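Local coordinates for protein lipoxygenase (Cyanothece sp., PDB 5EK8) that probably inserts molecular oxygen into polyunsaturated fatty acids as a non-heme iron 9R-lipoxygenase, at residues A[30-33]-A[34-37]. Sequence-based numbering, arbitrary orientation.
Sequences IEEK and AEKQ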
ATOM      1  N   ILE A  30       8.936   5.518 -22.372  1.00 65.44           N
ATOM      2  CA  ILE A  30       8.179   5.811 -21.161  1.00 63.78           C
ATOM      3  C   ILE A  30       7.449   7.141 -21.280  1.00 64.80           C
ATOM      4  O   ILE A  30       6.232   7.215 -21.098  1.00 68.73           O
ATOM      5  CB  ILE A  30       9.091   5.852 -19.920  1.00 64.11           C
ATOM      6  CG1 ILE A  30       9.628   4.458 -19.603  1.00 66.99           C
ATOM      7  CG2 ILE A  30       8.336   6.404 -18.726  1.00 63.70           C
ATOM      8  CD1 ILE A  30      10.543   4.422 -18.397  1.00 67.89           C
ATOM      9  N   GLU A  31       8.203   8.189 -21.597  1.00 68.48           N
ATOM     10  CA  GLU A  31       7.650   9.533 -21.700  1.00 67.97           C
ATOM     11  C   GLU A  31       6.526   9.609 -22.728  1.00 62.36           C
ATOM     12  O   GLU A  31       5.510  10.278 -22.507  1.00 60.08           O
ATOM     13  CB  GLU A  31       8.756  10.534 -22.048  1.00 71.58           C
ATOM     14  CG  GLU A  31       9.730  10.795 -20.908  1.00 81.15           C
ATOM     15  CD  GLU A  31      10.869  11.728 -21.300  1.00 90.81           C
ATOM     16  OE1 GLU A  31      11.439  11.558 -22.400  1.00 91.77           O
ATOM     17  OE2 GLU A  31      11.195  12.635 -20.504  1.00 97.58           O
ATOM     18  N   GLU A  32       6.695   8.916 -23.847  1.00 60.70           N
ATOM     19  CA  GLU A  32       5.673   8.966 -24.880  1.00 66.18           C
ATOM     20  C   GLU A  32       4.448   8.169 -24.455  1.00 70.86           C
ATOM     21  O   GLU A  32       3.323   8.610 -24.675  1.00 72.66           O
ATOM     22  CB  GLU A  32       6.232   8.483 -26.216  1.00 70.69           C
ATOM     23  CG  GLU A  32       6.956   9.604 -26.955  1.00 78.62           C
ATOM     24  CD  GLU A  32       7.775   9.131 -28.136  1.00 81.09           C
ATOM     25  OE1 GLU A  32       7.614   7.962 -28.549  1.00 86.50           O
ATOM     26  OE2 GLU A  32       8.584   9.937 -28.646  1.00 73.46           O
ATOM     27  N   LYS A  33       4.671   7.026 -23.808  1.00 71.44           N
ATOM     28  CA  LYS A  33       3.586   6.252 -23.205  1.00 66.00           C
ATOM     29  C   LYS A  33       2.748   7.134 -22.295  1.00 62.39           C
ATOM     30  O   LYS A  33       1.519   7.063 -22.298  1.00 67.00           O
ATOM     31  CB  LYS A  33       4.142   5.066 -22.415  1.00 69.16           C
ATOM     32  CG  LYS A  33       3.091   4.114 -21.861  1.00 72.56           C
ATOM     33  CD  LYS A  33       3.772   2.982 -21.099  1.00 78.26           C
ATOM     34  CE  LYS A  33       2.847   1.790 -20.886  1.00 84.64           C
ATOM     35  NZ  LYS A  33       3.591   0.570 -20.446  1.00 84.17           N
ATOM     36  N   ALA A  34       3.428   7.971 -21.521  1.00 57.91           N
ATOM     37  CA  ALA A  34       2.755   8.928 -20.655  1.00 61.43           C
ATOM     38  C   ALA A  34       1.991   9.982 -21.448  1.00 65.94           C
ATOM     39  O   ALA A  34       0.894  10.384 -21.056  1.00 70.76           O
ATOM     40  CB  ALA A  34       3.755   9.597 -19.742  1.00 62.16           C
ATOM     41  N   GLU A  35       2.569  10.433 -22.556  1.00 68.82           N
ATOM     42  CA  GLU A  35       1.972  11.530 -23.312  1.00 71.14           C
ATOM     43  C   GLU A  35       0.740  11.103 -24.120  1.00 65.61           C
ATOM     44  O   GLU A  35      -0.160  11.912 -24.335  1.00 61.96           O
ATOM     45  CB  GLU A  35       3.014  12.170 -24.240  1.00 80.47           C
ATOM     46  CG  GLU A  35       2.985  11.677 -25.683  1.00 91.50           C
ATOM     47  CD  GLU A  35       4.020  12.357 -26.564  1.00 98.45           C
ATOM     48  OE1 GLU A  35       4.621  13.357 -26.113  1.00 99.53           O
ATOM     49  OE2 GLU A  35       4.232  11.888 -27.705  1.00100.20           O
ATOM     50  N   LYS A  36       0.689   9.846 -24.558  1.00 64.96           N
ATOM     51  CA  LYS A  36      -0.423   9.384 -25.392  1.00 68.97           C
ATOM     52  C   LYS A  36      -1.691   9.168 -24.566  1.00 71.15           C
ATOM     53  O   LYS A  36      -2.805   9.257 -25.080  1.00 70.63           O
ATOM     54  CB  LYS A  36      -0.077   8.080 -26.118  1.00 72.63           C
ATOM     55  CG  LYS A  36       1.310   8.008 -26.726  1.00 78.41           C
ATOM     56  CD  LYS A  36       1.392   8.588 -28.126  1.00 82.78           C
ATOM     57  CE  LYS A  36       2.687   8.144 -28.800  1.00 84.16           C
ATOM     58  NZ  LYS A  36       2.696   8.394 -30.266  1.00 86.46           N
ATOM     59  N   GLN A  37      -1.514   8.877 -23.282  1.00 71.16           N
ATOM     60  CA  GLN A  37      -2.641   8.559 -22.418  1.00 72.77           C
ATOM     61  C   GLN A  37      -3.313   9.824 -21.894  1.00 68.84           C
ATOM     62  O   GLN A  37      -4.118   9.780 -20.961  1.00 63.08           O
ATOM     63  CB  GLN A  37      -2.183   7.664 -21.266  1.00 79.52           C
ATOM     64  CG  GLN A  37      -1.748   6.280 -21.727  1.00 87.40           C
ATOM     65  CD  GLN A  37      -1.258   5.407 -20.590  1.00 92.42           C
ATOM     66  OE1 GLN A  37      -0.817   5.907 -19.556  1.00 92.17           O
ATOM     67  NE2 GLN A  37      -1.335   4.091 -20.775  1.00 95.26           N
TER
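Ala34 N bonds to Ile30 O, Glu35 N to Glu31 O and Lys36 N to Glu32 O, each at 2.9 Å, the i-to-i+4 pattern of an alpha helix, here in the last turns of helix 24-36. Glu35 N divides itself between Glu31 O and, weakly, Glu32 O.

Among the side chains, Glu32 and Glu35 run side by side in the same direction, their carboxylate planes only 21° apart. The touch is between methylene and acid: Glu35 OE2 lies 3.6 Å from Glu32 CG, whereas the two OE2 atoms of Glu32 and Glu35 stay 4.9 Å apart. Glu32 OE2 turns instead to a salt bridge with Lys28, one turn earlier. A bend at the second torsion of Lys36 (chi2 -86°) turns its chain alongside that of Glu32, with Lys36 CE 4.4 Å from Glu32 CB; even so, NZ of Lys36 remains 5.2 Å from Glu32 OE1. A chi1 of -67° puts Gln37 CG beside its own backbone N, 3.4 Å from Lys33 O one turn back, and the chain runs on extended.

Ile30 and Ala34 occupy another side of the helix, which packs on helix 188-214: Ile30 meets Phe192 and Tyr195, Ala34 meets Val188, and Glu31 also touches Phe192. The result is an amphipathic helix end, largely apolar toward its neighbour and mostly polar and charged on the other side, where Lys28 and, more distantly, Lys36 would probably temper the repulsion between the paired glutamates.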